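Local coordinates for protein probable aminotransferase (Pseudomonas aeruginosa, PDB 5YKR) that belongs to the class-III aminotransferase family of pyridoxal-phosphate enzymes and holds its cofactor covalently, at residues Val159-Cys164 / Ser173-Asp178; Glu204-Asp209 / Glu239-Gly244. All coordinates share one frame; numbering follows the deposited sequence.

Contact 1. Residues Val159-Cys164 / Ser173-Asp178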
ATOM      1  N   VAL A 159     -21.211   3.251   4.472  1.00 12.33           N
ATOM      2  CA  VAL A 159     -20.366   4.430   4.597  1.00 12.07           C
ATOM      3  C   VAL A 159     -21.031   5.523   3.763  1.00 10.67           C
ATOM      4  O   VAL A 159     -21.471   5.258   2.634  1.00 11.36           O
ATOM      5  CB  VAL A 159     -18.910   4.183   4.109  1.00 13.32           C
ATOM      6  CG1 VAL A 159     -18.792   3.808   2.639  1.00 16.90           C
ATOM      7  CG2 VAL A 159     -18.055   5.401   4.251  1.00 13.38           C
ATOM      8  N   VAL A 160     -21.034   6.746   4.278  1.00 10.16           N
ATOM      9  CA  VAL A 160     -21.395   7.919   3.490  1.00  9.95           C
ATOM     10  C   VAL A 160     -20.123   8.498   2.891  1.00  9.28           C
ATOM     11  O   VAL A 160     -19.147   8.798   3.607  1.00  9.61           O
ATOM     12  CB  VAL A 160     -22.123   8.999   4.345  1.00 11.32           C
ATOM     13  CG1 VAL A 160     -22.167  10.347   3.610  1.00 12.09           C
ATOM     14  CG2 VAL A 160     -23.565   8.511   4.668  1.00 12.34           C
ATOM     15  N   VAL A 161     -20.183   8.715   1.579  1.00  9.22           N
ATOM     16  CA  VAL A 161     -19.204   9.489   0.861  1.00  9.63           C
ATOM     17  C   VAL A 161     -19.948  10.597   0.076  1.00 10.26           C
ATOM     18  O   VAL A 161     -21.180  10.574  -0.062  1.00  9.94           O
ATOM     19  CB  VAL A 161     -18.291   8.681  -0.039  1.00 10.55           C
ATOM     20  CG1 VAL A 161     -17.498   7.660   0.768  1.00 12.47           C
ATOM     21  CG2 VAL A 161     -19.083   7.993  -1.148  1.00 11.22           C
ATOM     22  N   PHE A 162     -19.175  11.558  -0.432  1.00 10.59           N
ATOM     23  CA  PHE A 162     -19.721  12.686  -1.188  1.00 10.19           C
ATOM     24  C   PHE A 162     -19.487  12.535  -2.681  1.00 10.35           C
ATOM     25  O   PHE A 162     -18.477  11.984  -3.135  1.00  9.99           O
ATOM     26  CB  PHE A 162     -19.163  14.010  -0.633  1.00 11.20           C
ATOM     27  CG  PHE A 162     -19.590  14.258   0.798  1.00 12.10           C
ATOM     28  CD1 PHE A 162     -20.872  14.653   1.079  1.00 13.88           C
ATOM     29  CD2 PHE A 162     -18.766  14.019   1.846  1.00 16.72           C
ATOM     30  CE1 PHE A 162     -21.309  14.844   2.372  1.00 14.08           C
ATOM     31  CE2 PHE A 162     -19.196  14.180   3.142  1.00 16.52           C
ATOM     32  CZ  PHE A 162     -20.468  14.593   3.414  1.00 15.07           C
ATOM     33  N   ASN A 163     -20.421  13.057  -3.472  1.00 10.33           N
ATOM     34  CA  ASN A 163     -20.319  12.903  -4.917  1.00 10.28           C
ATOM     35  C   ASN A 163     -19.030  13.613  -5.409  1.00 10.20           C
ATOM     36  O   ASN A 163     -18.734  14.749  -4.986  1.00 11.53           O
ATOM     37  CB  ASN A 163     -21.586  13.472  -5.593  1.00 10.38           C
ATOM     38  CG  ASN A 163     -21.717  13.073  -7.049  1.00 10.69           C
ATOM     39  OD1 ASN A 163     -21.272  12.005  -7.482  1.00 12.62           O
ATOM     40  ND2 ASN A 163     -22.258  14.023  -7.864  1.00 11.58           N
ATOM     41  N   CYS A 164     -18.307  12.934  -6.276  1.00  9.40           N
ATOM     42  CA  CYS A 164     -17.029  13.390  -6.852  1.00 10.25           C
ATOM     43  C   CYS A 164     -15.907  13.514  -5.832  1.00 10.40           C
ATOM     44  O   CYS A 164     -14.926  14.216  -6.066  1.00 11.41           O
ATOM     45  CB  CYS A 164     -17.189  14.682  -7.684  1.00 11.07           C
ATOM     46  SG  CYS A 164     -18.427  14.534  -8.968  1.00 14.47           S
ATOM     47  N   SER A 173     -16.195   3.772  -2.241  1.00 10.27           N
ATOM     48  CA  SER A 173     -16.328   5.183  -2.560  1.00  9.41           C
ATOM     49  C   SER A 173     -16.526   5.488  -4.031  1.00  9.83           C
ATOM     50  O   SER A 173     -16.768   6.644  -4.390  1.00 10.79           O
ATOM     51  CB  SER A 173     -15.060   5.967  -2.103  1.00 10.71           C
ATOM     52  OG  SER A 173     -13.908   5.674  -2.912  1.00 10.36           O
ATOM     53  N   GLN A 174     -16.398   4.467  -4.886  1.00  9.87           N
ATOM     54  CA  GLN A 174     -16.315   4.647  -6.351  1.00  9.47           C
ATOM     55  C   GLN A 174     -17.736   4.686  -6.950  1.00  9.41           C
ATOM     56  O   GLN A 174     -18.128   3.835  -7.740  1.00  9.61           O
ATOM     57  CB  GLN A 174     -15.490   3.565  -7.006  1.00  9.49           C
ATOM     58  CG  GLN A 174     -14.086   3.373  -6.431  1.00  9.88           C
ATOM     59  CD  GLN A 174     -13.058   4.386  -6.843  1.00 10.02           C
ATOM     60  OE1 GLN A 174     -13.399   5.448  -7.425  1.00 10.93           O
ATOM     61  NE2 GLN A 174     -11.769   4.080  -6.581  1.00 11.03           N
ATOM     62  N   VAL A 175     -18.453   5.755  -6.598  1.00  9.76           N
ATOM     63  CA  VAL A 175     -19.846   5.968  -6.983  1.00  9.42           C
ATOM     64  C   VAL A 175     -20.014   7.408  -7.441  1.00 10.32           C
ATOM     65  O   VAL A 175     -19.200   8.275  -7.104  1.00 11.10           O
ATOM     66  CB  VAL A 175     -20.850   5.653  -5.863  1.00 10.88           C
ATOM     67  CG1 VAL A 175     -20.893   4.152  -5.585  1.00 11.87           C
ATOM     68  CG2 VAL A 175     -20.533   6.441  -4.618  1.00 11.21           C
ATOM     69  N   GLU A 176     -21.093   7.656  -8.185  1.00  9.17           N
ATOM     70  CA  GLU A 176     -21.491   9.016  -8.593  1.00  9.78           C
ATOM     71  C   GLU A 176     -23.001   9.051  -8.716  1.00  9.89           C
ATOM     72  O   GLU A 176     -23.661   8.012  -8.723  1.00 10.07           O
ATOM     73  CB  GLU A 176     -20.837   9.422  -9.911  1.00 10.79           C
ATOM     74  CG  GLU A 176     -21.356   8.670 -11.120  1.00 11.42           C
ATOM     75  CD  GLU A 176     -20.561   8.931 -12.379  1.00 13.25           C
ATOM     76  OE1 GLU A 176     -19.349   9.129 -12.289  1.00 15.00           O
ATOM     77  OE2 GLU A 176     -21.171   8.846 -13.497  1.00 19.41           O
ATOM     78  N   PHE A 177     -23.543  10.263  -8.838  1.00  9.77           N
ATOM     79  CA  PHE A 177     -24.965  10.397  -9.154  1.00 10.41           C
ATOM     80  C   PHE A 177     -25.131  10.405 -10.682  1.00 11.32           C
ATOM     81  O   PHE A 177     -24.441  11.146 -11.383  1.00 12.25           O
ATOM     82  CB  PHE A 177     -25.547  11.650  -8.596  1.00 10.37           C
ATOM     83  CG  PHE A 177     -25.820  11.622  -7.105  1.00 10.65           C
ATOM     84  CD1 PHE A 177     -26.651  10.647  -6.580  1.00 11.49           C
ATOM     85  CD2 PHE A 177     -25.309  12.570  -6.242  1.00 11.82           C
ATOM     86  CE1 PHE A 177     -26.920  10.596  -5.233  1.00 11.95           C
ATOM     87  CE2 PHE A 177     -25.589  12.524  -4.915  1.00 11.96           C
ATOM     88  CZ  PHE A 177     -26.401  11.539  -4.404  1.00 11.57           C
ATOM     89  N   ASP A 178     -26.125   9.652 -11.165  1.00 11.33           N
ATOM     90  CA  ASP A 178     -26.528   9.720 -12.569  1.00 11.95           C
ATOM     91  C   ASP A 178     -27.525  10.884 -12.755  1.00 12.34           C
ATOM     92  O   ASP A 178     -27.809  11.626 -11.831  1.00 12.99           O
ATOM     93  CB  ASP A 178     -27.029   8.357 -13.072  1.00 12.38           C
ATOM     94  CG  ASP A 178     -28.392   7.981 -12.553  1.00 12.74           C
ATOM     95  OD1 ASP A 178     -29.057   8.805 -11.893  1.00 12.82           O
ATOM     96  OD2 ASP A 178     -28.791   6.824 -12.857  1.00 16.05           O
TER
HETATM   97  O   HOH W   1     -22.722  13.113 -10.629  1.00 18.03           O
HETATM   98  O   HOH W   2     -18.150  10.604  -7.969  1.00 14.27           O
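Asn163 of Val159-Cys164 reaches across to Phe177 and Glu176 on the short strand 175-177, and its side chain does most of the bridging. CB comes first, lying 3.9 Å from Phe177 CD2. With CG opposite the backbone N, chi1 -167° swings the amide toward Ser173-Asp178, and Asn163 CG too rests near CD2 of the Phe177 ring, with the amide plane turned 63° from the ring plane. At the tip the two branches part. OD1 accepts a hydrogen bond from Phe177 N at 3.2 Å. The bond is bent, with an N-H...O angle of 144°, and the donor sits above the carbonyl plane, not on a lone pair. OD1 also lies close to the CA of Glu176. The other branch, ND2, donates to water 1 at 2.9 Å, and that water in turn donates to Phe177 O, so one amide serves both the N-H and the carbonyl of the same residue. ND2 has a second acceptor in Glu204 OE2.

A second water joins backbone to backbone, accepting from Cys164 N and donating to Val175 O at 2.7 Å. Toward the start of the contact the chemistry turns apolar. Val161 CG2 meets Val175 CG2 at 4.1 Å, while Val161 CG1 faces Ser173 CB; Leu202 of the edge strand 200-203 touches both valines.

No backbone hydrogen bond joins the two segments directly. The hairpin strand 175-177 is therefore docked beside the large sheet by a side-chain amide, two waters and the packing of Val161 on Val175, and the two bonds given by ND2 probably hold the amide in the orientation that points OD1 at Phe177 N.

Contact 2. Residues Glu204-Asp209 / Glu239-Gly244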
ATOM      1  N   GLU A 204     -24.433  14.850  -1.816  1.00 12.39           N
ATOM      2  CA  GLU A 204     -23.607  15.984  -2.270  1.00 12.57           C
ATOM      3  C   GLU A 204     -23.020  16.684  -1.043  1.00 12.27           C
ATOM      4  O   GLU A 204     -23.663  16.791   0.027  1.00 12.45           O
ATOM      5  CB  GLU A 204     -24.413  17.026  -3.063  1.00 14.08           C
ATOM      6  CG  GLU A 204     -24.809  16.620  -4.468  1.00 15.50           C
ATOM      7  CD  GLU A 204     -23.698  16.484  -5.470  1.00 14.47           C
ATOM      8  OE1 GLU A 204     -22.533  16.850  -5.230  1.00 15.50           O
ATOM      9  OE2 GLU A 204     -24.000  15.954  -6.561  1.00 15.06           O
ATOM     10  N   PHE A 205     -21.809  17.210  -1.220  1.00 12.53           N
ATOM     11  CA  PHE A 205     -21.189  18.108  -0.204  1.00 13.13           C
ATOM     12  C   PHE A 205     -22.100  19.310   0.027  1.00 13.44           C
ATOM     13  O   PHE A 205     -22.905  19.682  -0.854  1.00 13.52           O
ATOM     14  CB  PHE A 205     -19.821  18.536  -0.721  1.00 13.29           C
ATOM     15  CG  PHE A 205     -18.791  18.931   0.303  1.00 12.87           C
ATOM     16  CD1 PHE A 205     -18.327  18.041   1.226  1.00 12.97           C
ATOM     17  CD2 PHE A 205     -18.127  20.183   0.205  1.00 14.29           C
ATOM     18  CE1 PHE A 205     -17.320  18.372   2.097  1.00 13.49           C
ATOM     19  CE2 PHE A 205     -17.089  20.498   1.052  1.00 14.24           C
ATOM     20  CZ  PHE A 205     -16.698  19.596   2.020  1.00 14.29           C
ATOM     21  N   ASN A 206     -22.010  19.924   1.207  1.00 12.72           N
ATOM     22  CA  ASN A 206     -22.741  21.157   1.494  1.00 14.00           C
ATOM     23  C   ASN A 206     -24.270  20.985   1.447  1.00 14.92           C
ATOM     24  O   ASN A 206     -25.018  21.896   1.021  1.00 17.10           O
ATOM     25  CB  ASN A 206     -22.264  22.304   0.583  1.00 14.38           C
ATOM     26  CG  ASN A 206     -20.875  22.756   0.922  1.00 13.94           C
ATOM     27  OD1 ASN A 206     -20.510  22.742   2.104  1.00 15.11           O
ATOM     28  ND2 ASN A 206     -20.111  23.188  -0.081  1.00 14.45           N
ATOM     29  N   ASP A 207     -24.730  19.797   1.859  1.00 14.58           N
ATOM     30  CA  ASP A 207     -26.176  19.506   1.869  1.00 14.86           C
ATOM     31  C   ASP A 207     -26.559  18.770   3.160  1.00 15.08           C
ATOM     32  O   ASP A 207     -26.590  17.520   3.239  1.00 15.69           O
ATOM     33  CB  ASP A 207     -26.507  18.696   0.616  1.00 15.74           C
ATOM     34  CG  ASP A 207     -27.994  18.509   0.390  1.00 17.05           C
ATOM     35  OD1 ASP A 207     -28.821  18.791   1.297  1.00 18.20           O
ATOM     36  OD2 ASP A 207     -28.289  18.064  -0.774  1.00 21.01           O
ATOM     37  N   LEU A 208     -26.782  19.556   4.202  1.00 15.61           N
ATOM     38  CA  LEU A 208     -27.051  19.029   5.494  1.00 17.35           C
ATOM     39  C   LEU A 208     -28.390  18.280   5.589  1.00 18.61           C
ATOM     40  O   LEU A 208     -28.484  17.287   6.299  1.00 17.10           O
ATOM     41  CB  LEU A 208     -26.954  20.118   6.569  1.00 18.30           C
ATOM     42  CG  LEU A 208     -25.539  20.686   6.766  1.00 18.72           C
ATOM     43  CD1 LEU A 208     -25.566  21.951   7.621  1.00 23.01           C
ATOM     44  CD2 LEU A 208     -24.606  19.654   7.363  1.00 18.75           C
ATOM     45  N   ASP A 209     -29.381  18.733   4.832  1.00 18.41           N
ATOM     46  CA  ASP A 209     -30.660  18.060   4.823  1.00 18.05           C
ATOM     47  C   ASP A 209     -30.508  16.638   4.230  1.00 16.59           C
ATOM     48  O   ASP A 209     -31.060  15.671   4.745  1.00 15.87           O
ATOM     49  CB  ASP A 209     -31.691  18.860   4.016  1.00 21.24           C
ATOM     50  CG  ASP A 209     -32.124  20.169   4.717  1.00 24.41           C
ATOM     51  OD1 ASP A 209     -31.853  20.380   5.934  1.00 29.59           O
ATOM     52  OD2 ASP A 209     -32.761  21.022   4.039  1.00 29.97           O
ATOM     53  N   GLU A 239     -20.404  28.035   4.625  1.00 20.60           N
ATOM     54  CA  GLU A 239     -20.549  28.550   5.982  1.00 20.49           C
ATOM     55  C   GLU A 239     -21.490  27.639   6.771  1.00 20.25           C
ATOM     56  O   GLU A 239     -22.616  27.323   6.322  1.00 20.85           O
ATOM     57  CB  GLU A 239     -21.080  29.989   5.930  1.00 24.12           C
ATOM     58  CG  GLU A 239     -21.245  30.611   7.281  1.00 26.82           C
ATOM     59  CD  GLU A 239     -19.935  30.818   8.000  1.00 30.10           C
ATOM     60  OE1 GLU A 239     -18.873  30.949   7.340  1.00 32.31           O
ATOM     61  OE2 GLU A 239     -19.990  30.873   9.246  1.00 38.62           O
ATOM     62  N   GLY A 240     -21.058  27.229   7.938  1.00 19.44           N
ATOM     63  CA  GLY A 240     -21.877  26.354   8.796  1.00 19.20           C
ATOM     64  C   GLY A 240     -21.814  24.862   8.483  1.00 17.32           C
ATOM     65  O   GLY A 240     -22.352  24.050   9.241  1.00 19.93           O
ATOM     66  N   PHE A 241     -21.176  24.477   7.375  1.00 18.21           N
ATOM     67  CA  PHE A 241     -21.238  23.045   6.965  1.00 15.31           C
ATOM     68  C   PHE A 241     -20.525  22.140   7.956  1.00 15.09           C
ATOM     69  O   PHE A 241     -21.067  21.137   8.428  1.00 15.64           O
ATOM     70  CB  PHE A 241     -20.699  22.830   5.559  1.00 15.64           C
ATOM     71  CG  PHE A 241     -20.672  21.384   5.157  1.00 14.99           C
ATOM     72  CD1 PHE A 241     -21.842  20.715   4.916  1.00 16.02           C
ATOM     73  CD2 PHE A 241     -19.474  20.686   5.047  1.00 14.80           C
ATOM     74  CE1 PHE A 241     -21.841  19.366   4.584  1.00 16.21           C
ATOM     75  CE2 PHE A 241     -19.468  19.345   4.708  1.00 16.35           C
ATOM     76  CZ  PHE A 241     -20.666  18.682   4.470  1.00 16.32           C
ATOM     77  N   HIS A 242     -19.291  22.508   8.303  1.00 14.82           N
ATOM     78  CA  HIS A 242     -18.566  21.674   9.277  1.00 15.08           C
ATOM     79  C   HIS A 242     -19.247  21.542  10.638  1.00 15.52           C
ATOM     80  O   HIS A 242     -19.244  20.477  11.223  1.00 15.53           O
ATOM     81  CB  HIS A 242     -17.087  22.095   9.394  1.00 14.72           C
ATOM     82  CG  HIS A 242     -16.242  21.451   8.355  1.00 14.22           C
ATOM     83  ND1 HIS A 242     -16.116  20.068   8.275  1.00 14.96           N
ATOM     84  CD2 HIS A 242     -15.621  21.961   7.259  1.00 14.54           C
ATOM     85  CE1 HIS A 242     -15.399  19.769   7.200  1.00 14.78           C
ATOM     86  NE2 HIS A 242     -15.085  20.890   6.567  1.00 14.74           N
ATOM     87  N   ALA A 243     -19.843  22.632  11.117  1.00 16.82           N
ATOM     88  CA  ALA A 243     -20.557  22.573  12.367  1.00 18.28           C
ATOM     89  C   ALA A 243     -21.743  21.618  12.263  1.00 17.32           C
ATOM     90  O   ALA A 243     -21.960  20.812  13.148  1.00 18.37           O
ATOM     91  CB  ALA A 243     -21.015  23.957  12.774  1.00 20.69           C
ATOM     92  N   GLY A 244     -22.457  21.666  11.143  1.00 18.14           N
ATOM     93  CA  GLY A 244     -23.599  20.772  10.910  1.00 17.89           C
ATOM     94  C   GLY A 244     -23.197  19.328  10.734  1.00 16.62           C
ATOM     95  O   GLY A 244     -23.820  18.415  11.240  1.00 16.76           O
TER
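Phe241, in the first turn of helix 241-251, pushes its ring between Phe205 and Asn206 of the loop before helix 208-215 and Leu208 of its first turn. CG lies opposite the backbone N (chi1 176°), which sends the ring out from the helix toward Glu204-Asp209. Against Phe205 the pair is edge-to-face: the edge of Phe241 is directed at the face of Phe205, with centroids 4.8 Å apart and planes at 55°. The closest atoms are Phe241 CE2 and Phe205 CE1, 3.5 Å from each other.

Asn206 meets the same Phe241 ring quite differently. Its amide stands almost upright on it, the two planes 85° apart, and Asn206 OD1 lies over one face of the ring, 3.3 Å from Phe241 CG. That oxygen is already engaged as acceptor for Ala238 N, and ND2 is spent on the carbonyls of Arg396 and Pro236, so the amide is fixed from both branches. The backbone of Asn206 follows the ring as well, its N lying 3.4 Å from Phe241 CE1.

Leu208 crosses Phe241 at a slant, with Leu208 CD2 3.8 Å from Phe241 CD1. The same methyl lies 3.7 Å from Gly244 C, and Leu208 CD1 approaches Gly244 CA. The leucine thus lies directly against the helix backbone at Gly244, which has no side chain.

No hydrogen bond crosses between the segments. Two helix starts are thus joined through aromatic and aliphatic contact, while Asn206 lays a polar oxygen on the phenyl face and satisfies its hydrogen-bonding groups on neighbouring loops.

Well into the chain from the N terminus, strand 158-162 of the seven-stranded sheet begins contact 1, which closes a short loop of eight residues when the hairpin strand 175-177 comes back. After the hairpin, the chain forms edge strand 200-203, parallel to and beside 158-162, and continues into Glu204-Asp209. Contact 2 then closes a longer loop of 29 residues, holding the rest of helix 208-215 and strand 220-225, at the start of helix 241-251. The loops follow in series, neither nesting nor crossing. They meet laterally: Asn163 ND2 hydrogen-bonds Glu204 OE2 and the Phe162 and Phe205 rings pack edge-to-face, tying hairpin, sheet and both helix starts together.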